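PDB 1VQS: hypothetical protein AGR_L_1239 from Agrobacterium tumefaciens str. C58, which is of unknown function but belongs to the NIPSNAP family, with a ferredoxin-like fold of the dimeric alpha-beta barrel clan. Local coordinates for residues Tyr15-Tyr20 with Val64-Phe69; Ser44-Leu49 with Glu77-Leu82; Arg21-Ala26 with Leu98-Glu103. All blocks are in the same frame, centred on the assembly; numbering follows the deposited sequence.

Interaction 1 (Tyr15-Tyr20 with Val64-Phe69)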
loop_
_atom_site.group_PDB
_atom_site.type_symbol
_atom_site.label_atom_id
_atom_site.label_comp_id
_atom_site.label_asym_id
_atom_site.label_seq_id
_atom_site.Cartn_x
_atom_site.Cartn_y
_atom_site.Cartn_z
ATOM N N TYR B 15 -7.816 -21.671 9.312
ATOM C CA TYR B 15 -7.097 -20.756 10.190
ATOM C C TYR B 15 -7.466 -19.334 9.840
ATOM O O TYR B 15 -7.252 -18.897 8.703
ATOM C CB TYR B 15 -5.582 -21.008 10.081
ATOM C CG TYR B 15 -5.241 -22.302 10.758
ATOM C CD1 TYR B 15 -5.383 -23.515 10.102
ATOM C CD2 TYR B 15 -4.855 -22.325 12.099
ATOM C CE1 TYR B 15 -5.141 -24.701 10.762
ATOM C CE2 TYR B 15 -4.561 -23.506 12.758
ATOM C CZ TYR B 15 -4.731 -24.702 12.083
ATOM O OH TYR B 15 -4.473 -25.888 12.759
ATOM N N GLU B 16 -7.993 -18.604 10.814
ATOM C CA GLU B 16 -8.259 -17.192 10.640
ATOM C C GLU B 16 -7.142 -16.412 11.267
ATOM O O GLU B 16 -6.826 -16.600 12.435
ATOM C CB GLU B 16 -9.543 -16.775 11.318
ATOM C CG GLU B 16 -9.858 -15.295 11.079
ATOM C CD GLU B 16 -11.125 -14.818 11.769
ATOM O OE1 GLU B 16 -11.790 -15.640 12.451
ATOM O OE2 GLU B 16 -11.487 -13.606 11.628
ATOM N N ILE B 17 -6.517 -15.536 10.485
ATOM C CA ILE B 17 -5.460 -14.674 10.994
ATOM C C ILE B 17 -6.004 -13.254 10.993
ATOM O O ILE B 17 -6.410 -12.741 9.952
ATOM C CB ILE B 17 -4.208 -14.764 10.113
ATOM C CG1 ILE B 17 -3.703 -16.217 10.058
ATOM C CG2 ILE B 17 -3.110 -13.783 10.624
ATOM C CD1 ILE B 17 -2.412 -16.382 9.245
ATOM N N ARG B 18 -6.059 -12.664 12.191
ATOM C CA ARG B 18 -6.572 -11.304 12.415
ATOM C C ARG B 18 -5.390 -10.402 12.746
ATOM O O ARG B 18 -4.629 -10.711 13.658
ATOM C CB ARG B 18 -7.586 -11.312 13.558
ATOM C CG ARG B 18 -8.781 -12.174 13.275
ATOM C CD ARG B 18 -9.830 -12.133 14.346
ATOM N NE ARG B 18 -10.469 -10.828 14.481
ATOM C CZ ARG B 18 -11.552 -10.421 13.823
ATOM N NH1 ARG B 18 -12.120 -11.158 12.894
ATOM N NH2 ARG B 18 -12.061 -9.225 14.074
ATOM N N THR B 19 -5.251 -9.294 12.025
ATOM C CA THR B 19 -4.110 -8.422 12.160
ATOM C C THR B 19 -4.651 -7.026 12.438
ATOM O O THR B 19 -5.446 -6.488 11.659
ATOM C CB THR B 19 -3.245 -8.418 10.870
ATOM O OG1 THR B 19 -2.802 -9.758 10.588
ATOM C CG2 THR B 19 -2.043 -7.516 11.066
ATOM N N TYR B 20 -4.203 -6.431 13.552
ATOM C CA TYR B 20 -4.636 -5.080 13.979
ATOM C C TYR B 20 -3.431 -4.178 14.042
ATOM O O TYR B 20 -2.385 -4.571 14.596
ATOM C CB TYR B 20 -5.277 -5.078 15.380
ATOM C CG TYR B 20 -6.415 -6.036 15.615
ATOM C CD1 TYR B 20 -7.210 -6.453 14.576
ATOM C CD2 TYR B 20 -6.752 -6.467 16.907
ATOM C CE1 TYR B 20 -8.281 -7.312 14.777
ATOM C CE2 TYR B 20 -7.828 -7.324 17.112
ATOM C CZ TYR B 20 -8.589 -7.727 16.028
ATOM O OH TYR B 20 -9.661 -8.612 16.162
ATOM N N VAL B 64 -1.342 -9.698 16.147
ATOM C CA VAL B 64 -1.820 -10.766 15.275
ATOM C C VAL B 64 -2.356 -11.875 16.136
ATOM O O VAL B 64 -1.672 -12.331 17.044
ATOM C CB VAL B 64 -0.714 -11.320 14.424
ATOM C CG1 VAL B 64 -1.161 -12.617 13.702
ATOM C CG2 VAL B 64 -0.259 -10.304 13.398
ATOM N N HIS B 65 -3.591 -12.290 15.899
ATOM C CA HIS B 65 -4.096 -13.457 16.594
ATOM C C HIS B 65 -4.736 -14.405 15.603
ATOM O O HIS B 65 -5.228 -13.983 14.563
ATOM C CB HIS B 65 -4.980 -13.132 17.815
ATOM C CG HIS B 65 -6.134 -12.201 17.576
ATOM N ND1 HIS B 65 -7.458 -12.589 17.686
ATOM C CD2 HIS B 65 -6.155 -10.873 17.336
ATOM C CE1 HIS B 65 -8.233 -11.541 17.497
ATOM N NE2 HIS B 65 -7.475 -10.487 17.281
ATOM N N ILE B 66 -4.634 -15.696 15.925
ATOM C CA ILE B 66 -4.982 -16.765 15.040
ATOM C C ILE B 66 -5.923 -17.724 15.751
ATOM O O ILE B 66 -5.678 -18.128 16.901
ATOM C CB ILE B 66 -3.743 -17.522 14.628
ATOM C CG1 ILE B 66 -2.704 -16.562 14.055
ATOM C CG2 ILE B 66 -4.119 -18.615 13.672
ATOM C CD1 ILE B 66 -1.472 -17.234 13.516
ATOM N N TRP B 67 -6.993 -18.107 15.050
ATOM C CA TRP B 67 -8.017 -19.004 15.568
ATOM C C TRP B 67 -8.209 -20.129 14.566
ATOM O O TRP B 67 -8.096 -19.892 13.361
ATOM C CB TRP B 67 -9.347 -18.243 15.707
ATOM C CG TRP B 67 -9.266 -17.134 16.682
ATOM C CD1 TRP B 67 -8.824 -15.851 16.439
ATOM C CD2 TRP B 67 -9.576 -17.191 18.083
ATOM N NE1 TRP B 67 -8.846 -15.120 17.603
ATOM C CE2 TRP B 67 -9.333 -15.905 18.613
ATOM C CE3 TRP B 67 -10.069 -18.188 18.929
ATOM C CZ2 TRP B 67 -9.546 -15.598 19.956
ATOM C CZ3 TRP B 67 -10.291 -17.867 20.275
ATOM C CH2 TRP B 67 -10.030 -16.572 20.757
ATOM N N ALA B 68 -8.545 -21.328 15.046
ATOM C CA ALA B 68 -8.820 -22.507 14.189
ATOM C C ALA B 68 -10.288 -22.848 14.273
ATOM O O ALA B 68 -10.846 -22.846 15.371
ATOM C CB ALA B 68 -8.032 -23.706 14.668
ATOM N N PHE B 69 -10.886 -23.160 13.113
ATOM C CA PHE B 69 -12.309 -23.546 13.006
ATOM C C PHE B 69 -12.477 -24.789 12.150
ATOM O O PHE B 69 -11.734 -24.978 11.178
ATOM C CB PHE B 69 -13.106 -22.406 12.366
ATOM C CG PHE B 69 -13.072 -21.130 13.149
ATOM C CD1 PHE B 69 -13.851 -21.000 14.270
ATOM C CD2 PHE B 69 -12.273 -20.067 12.775
ATOM C CE1 PHE B 69 -13.832 -19.827 15.022
ATOM C CE2 PHE B 69 -12.243 -18.905 13.525
ATOM C CZ PHE B 69 -13.037 -18.779 14.641
#
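Glu16 and Trp67, like Arg18 and His65, are hydrogen-bonded pairs of two antiparallel strands at the centre of the ferredoxin-like sheet, where 15-20 and 64-69 run at 160° to each other. Four backbone bonds join them, the shortest from Arg18 N to His65 O at 2.8 Å. Between them CA-H...O contacts fill in, such as Ile66 CA to Glu16 O at 3.2 Å.

The polar network lies on the face of Glu16, Arg18, His65 and Trp67, which helices 27-46 and 72-84 cover. Bent at its third side-chain torsion (66°), Arg18 gives NH1 to Glu16 OE2 in a salt bridge and NE to Tyr20 OH, both within the guanidinium plane. Glu16 has a second cationic partner: Arg75, in a salt bridge at OE1.

Aromatic contacts centre on His65. Arg18 CB sits over one face of its imidazole, 4.0 Å from the centroid, a CH-pi contact, while the imidazole edge points at the Tyr20 ring in an offset edge-to-face pair with planes at 75°.

Apolar contacts occupy the other face: Ile17 CG2 reaches Val64 CG1 at 3.8 Å, and Ile66 CG2 meets the edge of the Tyr15 ring. There Ile66 also packs on Ile66 of a neighbouring subunit.

The imidazole also stacks on Tyr52, and Trp67 NE1 helps fix its rotation, donating to His65 ND1 over 2.9 Å, close to both ring planes.

Interaction 2 (Ser44-Leu49 with Glu77-Leu82)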
loop_
_atom_site.group_PDB
_atom_site.type_symbol
_atom_site.label_atom_id
_atom_site.label_comp_id
_atom_site.label_asym_id
_atom_site.label_seq_id
_atom_site.Cartn_x
_atom_site.Cartn_y
_atom_site.Cartn_z
ATOM N N SER B 44 -14.361 -18.342 24.956
ATOM C CA SER B 44 -15.556 -19.109 25.277
ATOM C C SER B 44 -16.572 -19.160 24.169
ATOM O O SER B 44 -17.456 -20.015 24.195
ATOM C CB SER B 44 -16.234 -18.596 26.530
ATOM O OG SER B 44 -16.932 -17.398 26.279
ATOM N N HIS B 45 -16.465 -18.247 23.204
ATOM C CA HIS B 45 -17.317 -18.303 21.998
ATOM C C HIS B 45 -16.573 -18.851 20.802
ATOM O O HIS B 45 -17.085 -19.702 20.092
ATOM C CB HIS B 45 -17.889 -16.921 21.669
ATOM C CG HIS B 45 -18.822 -16.402 22.719
ATOM N ND1 HIS B 45 -20.087 -16.909 22.915
ATOM C CD2 HIS B 45 -18.654 -15.420 23.644
ATOM C CE1 HIS B 45 -20.655 -16.270 23.926
ATOM N NE2 HIS B 45 -19.811 -15.353 24.378
ATOM N N LEU B 46 -15.381 -18.324 20.547
ATOM C CA LEU B 46 -14.676 -18.650 19.322
ATOM C C LEU B 46 -14.025 -20.001 19.340
ATOM O O LEU B 46 -13.840 -20.582 18.280
ATOM C CB LEU B 46 -13.667 -17.576 18.989
ATOM C CG LEU B 46 -14.260 -16.176 18.810
ATOM C CD1 LEU B 46 -13.123 -15.232 18.357
ATOM C CD2 LEU B 46 -15.407 -16.145 17.838
ATOM N N GLY B 47 -13.695 -20.506 20.524
ATOM C CA GLY B 47 -13.093 -21.822 20.641
ATOM C C GLY B 47 -11.573 -21.850 20.688
ATOM O O GLY B 47 -10.940 -21.386 21.652
ATOM N N GLU B 48 -10.986 -22.400 19.637
ATOM C CA GLU B 48 -9.577 -22.780 19.608
ATOM C C GLU B 48 -8.679 -21.608 19.206
ATOM O O GLU B 48 -8.452 -21.352 18.032
ATOM C CB GLU B 48 -9.377 -23.988 18.673
ATOM C CG GLU B 48 -10.121 -25.244 19.180
ATOM C CD GLU B 48 -9.633 -26.544 18.544
ATOM O OE1 GLU B 48 -8.407 -26.726 18.375
ATOM O OE2 GLU B 48 -10.483 -27.408 18.255
ATOM N N LEU B 49 -8.191 -20.879 20.211
ATOM C CA LEU B 49 -7.134 -19.892 20.005
ATOM C C LEU B 49 -5.843 -20.624 19.718
ATOM O O LEU B 49 -5.431 -21.478 20.494
ATOM C CB LEU B 49 -6.963 -19.048 21.255
ATOM C CG LEU B 49 -5.854 -17.998 21.226
ATOM C CD1 LEU B 49 -6.078 -16.947 20.150
ATOM C CD2 LEU B 49 -5.699 -17.345 22.626
ATOM N N GLU B 77 -21.298 -19.039 13.128
ATOM C CA GLU B 77 -22.229 -19.215 14.236
ATOM C C GLU B 77 -21.561 -18.772 15.544
ATOM O O GLU B 77 -22.182 -18.116 16.390
ATOM C CB GLU B 77 -22.636 -20.666 14.296
ATOM C CG GLU B 77 -23.503 -21.052 13.093
ATOM C CD GLU B 77 -23.602 -22.539 12.858
ATOM O OE1 GLU B 77 -23.281 -23.312 13.786
ATOM O OE2 GLU B 77 -24.016 -22.927 11.732
ATOM N N ARG B 78 -20.277 -19.112 15.681
ATOM C CA ARG B 78 -19.499 -18.723 16.874
ATOM C C ARG B 78 -19.340 -17.215 16.978
ATOM O O ARG B 78 -19.498 -16.636 18.069
ATOM C CB ARG B 78 -18.132 -19.440 16.893
ATOM C CG ARG B 78 -18.208 -20.921 17.181
ATOM C CD ARG B 78 -16.890 -21.589 16.954
ATOM N NE ARG B 78 -16.885 -23.000 17.347
ATOM C CZ ARG B 78 -16.679 -23.448 18.586
ATOM N NH1 ARG B 78 -16.467 -22.604 19.585
ATOM N NH2 ARG B 78 -16.702 -24.745 18.829
ATOM N N ARG B 79 -19.003 -16.559 15.870
ATOM C CA ARG B 79 -18.844 -15.111 15.921
ATOM C C ARG B 79 -20.166 -14.410 16.196
ATOM O O ARG B 79 -20.172 -13.366 16.839
ATOM C CB ARG B 79 -18.217 -14.608 14.632
ATOM C CG ARG B 79 -16.784 -15.072 14.490
ATOM C CD ARG B 79 -15.874 -14.185 13.678
ATOM N NE ARG B 79 -15.899 -12.776 14.084
ATOM C CZ ARG B 79 -15.086 -12.182 14.966
ATOM N NH1 ARG B 79 -14.114 -12.815 15.606
ATOM N NH2 ARG B 79 -15.264 -10.898 15.214
ATOM N N ALA B 80 -21.263 -14.945 15.676
ATOM C CA ALA B 80 -22.575 -14.349 15.957
ATOM C C ALA B 80 -22.843 -14.401 17.456
ATOM O O ALA B 80 -23.323 -13.439 18.041
ATOM C CB ALA B 80 -23.667 -15.036 15.195
ATOM N N ARG B 81 -22.545 -15.544 18.089
ATOM C CA ARG B 81 -22.762 -15.663 19.527
ATOM C C ARG B 81 -21.851 -14.716 20.321
ATOM O O ARG B 81 -22.269 -14.092 21.313
ATOM C CB ARG B 81 -22.576 -17.111 19.988
ATOM C CG ARG B 81 -23.697 -17.996 19.493
ATOM C CD ARG B 81 -23.761 -19.340 20.178
ATOM N NE ARG B 81 -22.550 -20.125 19.959
ATOM C CZ ARG B 81 -22.384 -21.068 19.029
ATOM N NH1 ARG B 81 -23.348 -21.370 18.179
ATOM N NH2 ARG B 81 -21.224 -21.704 18.957
ATOM N N LEU B 82 -20.604 -14.578 19.878
ATOM C CA LEU B 82 -19.662 -13.636 20.487
ATOM C C LEU B 82 -20.247 -12.219 20.451
ATOM O O LEU B 82 -20.310 -11.538 21.467
ATOM C CB LEU B 82 -18.318 -13.651 19.756
ATOM C CG LEU B 82 -17.260 -12.615 20.200
ATOM C CD1 LEU B 82 -16.792 -12.906 21.603
ATOM C CD2 LEU B 82 -16.077 -12.588 19.229
HETATM O O HOH W 1 -17.260 -21.973 22.431
HETATM O O HOH W 2 -21.086 -19.448 22.357
HETATM O O HOH W 3 -19.327 -21.060 21.010
#
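A helix C-terminus packs here against the side of another helix: His45 and Leu46, in the last turn of helix 27-46, meet Arg78, Arg79, Arg81 and Leu82 of helix 72-84. The two helices lie on the same face of the ferredoxin-like sheet.

The His45 imidazole lies flat against the backbone of the second helix. Leu82 CA stands 3.9 Å from the ring centroid and 22° off its normal, a CH-pi contact, with Arg81 O over the same face; Ser44 OG is over the opposite one. Leu82 CD1 reaches CD2 of the His45 ring at 3.7 Å. Both ring nitrogens have partners, Asp85 at NE2 and, 2.8 Å from ND1, a water that accepts from Arg81 NE; together they probably set the ring's rotation.

Apolar packing follows at Leu46, whose CD2 touches Leu82 CD2 at 3.9 Å and Arg79 CG at 3.8 Å.

The helix end is also met by Arg78, extended from CG to NE. Its NH1 donates to His45 O over 3.0 Å, approaching 42° above the carbonyl plane at a bent N-H...O angle of 146°. A second water donates to the same oxygen and accepts from Arg81 NH2. Since carbonyls at a helix C-terminus carry partial negative charge, the two arginines probably also interact favourably with it. Asp74 is salt-bridged to Arg78 NE.

Beyond Gly47, which leaves the helix with positive phi, the chain enters strand 48-55. Leu46 packs on Trp67 and Arg78 on Phe69, both of strand 62-69, joining the two helices to the sheet.

Interaction 3 (Arg21-Ala26 with Leu98-Glu103)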
loop_
_atom_site.group_PDB
_atom_site.type_symbol
_atom_site.label_atom_id
_atom_site.label_comp_id
_atom_site.label_asym_id
_atom_site.label_seq_id
_atom_site.Cartn_x
_atom_site.Cartn_y
_atom_site.Cartn_z
ATOM N N ARG B 21 -3.607 -2.945 13.568
ATOM C CA ARG B 21 -2.682 -1.873 13.852
ATOM C C ARG B 21 -3.268 -1.021 14.952
ATOM O O ARG B 21 -4.353 -0.472 14.794
ATOM C CB ARG B 21 -2.407 -0.999 12.627
ATOM C CG ARG B 21 -1.311 0.038 12.876
ATOM C CD ARG B 21 -1.241 1.028 11.739
ATOM N NE ARG B 21 -2.182 2.128 11.921
ATOM C CZ ARG B 21 -2.724 2.804 10.922
ATOM N NH1 ARG B 21 -2.462 2.477 9.676
ATOM N NH2 ARG B 21 -3.510 3.822 11.179
ATOM N N LEU B 22 -2.577 -0.936 16.086
ATOM C CA LEU B 22 -3.043 -0.131 17.187
ATOM C C LEU B 22 -2.591 1.321 17.119
ATOM O O LEU B 22 -1.618 1.674 16.460
ATOM C CB LEU B 22 -2.574 -0.698 18.546
ATOM C CG LEU B 22 -2.809 -2.187 18.795
ATOM C CD1 LEU B 22 -2.507 -2.526 20.262
ATOM C CD2 LEU B 22 -4.221 -2.591 18.465
ATOM N N LYS B 23 -3.313 2.151 17.870
ATOM C CA LYS B 23 -2.849 3.478 18.235
ATOM C C LYS B 23 -1.396 3.385 18.740
ATOM O O LYS B 23 -1.045 2.486 19.510
ATOM C CB LYS B 23 -3.748 4.004 19.374
ATOM C CG LYS B 23 -3.162 5.100 20.277
ATOM C CD LYS B 23 -3.121 6.419 19.526
ATOM C CE LYS B 23 -2.482 7.559 20.315
ATOM N NZ LYS B 23 -1.006 7.393 20.562
ATOM N N ASN B 24 -0.554 4.314 18.278
ATOM C CA ASN B 24 0.841 4.261 18.655
ATOM C C ASN B 24 1.012 4.261 20.176
ATOM O O ASN B 24 0.496 5.138 20.873
ATOM C CB ASN B 24 1.624 5.410 18.056
ATOM C CG ASN B 24 3.089 5.329 18.394
ATOM O OD1 ASN B 24 3.799 4.439 17.894
ATOM N ND2 ASN B 24 3.552 6.246 19.256
ATOM N N GLY B 25 1.750 3.257 20.637
ATOM C CA GLY B 25 2.101 3.061 22.029
ATOM C C GLY B 25 1.080 2.305 22.848
ATOM O O GLY B 25 1.250 2.153 24.056
ATOM N N ALA B 26 0.007 1.844 22.209
ATOM C CA ALA B 26 -1.092 1.198 22.923
ATOM C C ALA B 26 -0.919 -0.286 23.236
ATOM O O ALA B 26 -1.771 -0.855 23.911
ATOM C CB ALA B 26 -2.367 1.384 22.147
ATOM N N LEU B 98 -8.376 1.542 20.830
ATOM C CA LEU B 98 -6.957 1.218 20.790
ATOM C C LEU B 98 -6.600 0.657 19.431
ATOM O O LEU B 98 -5.467 0.807 18.974
ATOM C CB LEU B 98 -6.595 0.224 21.877
ATOM C CG LEU B 98 -6.866 0.688 23.324
ATOM C CD1 LEU B 98 -6.347 -0.337 24.303
ATOM C CD2 LEU B 98 -6.251 2.022 23.614
ATOM N N ILE B 99 -7.549 -0.021 18.796
ATOM C CA ILE B 99 -7.359 -0.526 17.443
ATOM C C ILE B 99 -7.689 0.569 16.436
ATOM O O ILE B 99 -8.796 1.117 16.488
ATOM C CB ILE B 99 -8.296 -1.730 17.168
ATOM C CG1 ILE B 99 -7.994 -2.894 18.110
ATOM C CG2 ILE B 99 -8.234 -2.166 15.674
ATOM C CD1 ILE B 99 -9.147 -3.911 18.225
ATOM N N GLU B 100 -6.748 0.875 15.538
ATOM C CA GLU B 100 -6.981 1.825 14.430
ATOM C C GLU B 100 -7.473 1.149 13.146
ATOM O O GLU B 100 -8.500 1.550 12.548
ATOM C CB GLU B 100 -5.721 2.644 14.119
ATOM C CG GLU B 100 -5.386 3.597 15.239
ATOM C CD GLU B 100 -4.267 4.556 14.935
ATOM O OE1 GLU B 100 -3.531 4.395 13.940
ATOM O OE2 GLU B 100 -4.091 5.499 15.748
ATOM N N VAL B 101 -6.742 0.134 12.717
ATOM C CA VAL B 101 -7.034 -0.541 11.437
ATOM C C VAL B 101 -6.950 -2.028 11.622
ATOM O O VAL B 101 -6.158 -2.527 12.408
ATOM C CB VAL B 101 -6.054 -0.102 10.344
ATOM C CG1 VAL B 101 -6.297 -0.841 9.044
ATOM C CG2 VAL B 101 -6.184 1.372 10.092
ATOM N N ALA B 102 -7.794 -2.775 10.919
ATOM C CA ALA B 102 -7.875 -4.210 11.130
ATOM C C ALA B 102 -8.186 -4.928 9.834
ATOM O O ALA B 102 -8.859 -4.376 8.952
ATOM C CB ALA B 102 -8.939 -4.519 12.136
ATOM N N GLU B 103 -7.706 -6.168 9.741
ATOM C CA GLU B 103 -8.061 -7.060 8.646
ATOM C C GLU B 103 -8.028 -8.502 9.118
ATOM O O GLU B 103 -7.397 -8.810 10.134
ATOM C CB GLU B 103 -7.147 -6.880 7.460
ATOM C CG GLU B 103 -5.720 -7.293 7.614
ATOM C CD GLU B 103 -4.961 -7.121 6.269
ATOM O OE1 GLU B 103 -4.648 -5.975 5.922
ATOM O OE2 GLU B 103 -4.745 -8.139 5.560
HETATM O O HOH W 4 -1.510 6.128 16.176
#
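Arg21 O receives two backbone N-H groups, Glu100 N at 2.8 Å and Val101 N at 3.2 Å, the mark of a classic beta bulge between antiparallel strands 14-22 and 99-109 of the ferredoxin-like sheet. Both donors lie in the carbonyl plane. Arg21 N returns a bond to Val101 O, and past the bulge, where the register has slipped by one residue, Lys23 N donates to Leu98 O at 2.8 Å.

The Arg21 side chain bends at its third torsion (86°) and meets Glu100 in a salt bridge. NH2 donates to OE1 over 2.8 Å at 163°, on the anti side of the carboxylate and almost within the guanidinium plane, whereas the NE bond to the same oxygen is weak. Carboxylate and guanidinium are nearly perpendicular, at 82°. Val101 CG2 lies over one face of the guanidinium, toward its rim. A sulfate ion, probably from the crystallisation liquor, also lies about 3 Å from the Arg21 side chain.

The Leu22 side chain leaves the strand on the side opposite to that of Arg21. Its CD2 touches Ile99 CG1 at 3.8 Å, and Ala26 CB approaches Leu98 CD2. Tyr30 of helix 27-46 packs on Leu22, Leu98 and Ile99.

Farther out, a type II turn from Lys23 to Ala26 leads toward helix 27-46, and Asn61 binds it through Asn24 and Gly25. Neighbouring subunits border the site, and Asn24 ND2 donates to Arg96 O of one. The turn is tied back to the bulge by a water that accepts from Asn24 N at 2.9 Å and lies 2.7 Å from Glu100 OE2.

Overall arrangement
Interactions 1 and 3 share strand 14-22, and their centres lie 16 Å apart. The strand pairs with 62-69 in the first and with 99-109 in the other, and Thr19 N to Glu103 O, 2.9 Å, probably bonds the two contacts directly. Tyr20 packs on Ile99 and Ala102 at the same junction. Interaction 2 lies 12 Å from interaction 1, centre to centre, and meets it through a probable hydrogen bond from Ala68 N to Glu48 O at 3.0 Å. Interactions 2 and 3 do not touch, their nearest atoms being about 9 Å apart, on opposite sides of the chain's centre. Interaction 3 borders a sulfate by Arg21 and a methylpentanediol by Ala26, both probably from the crystallisation liquor.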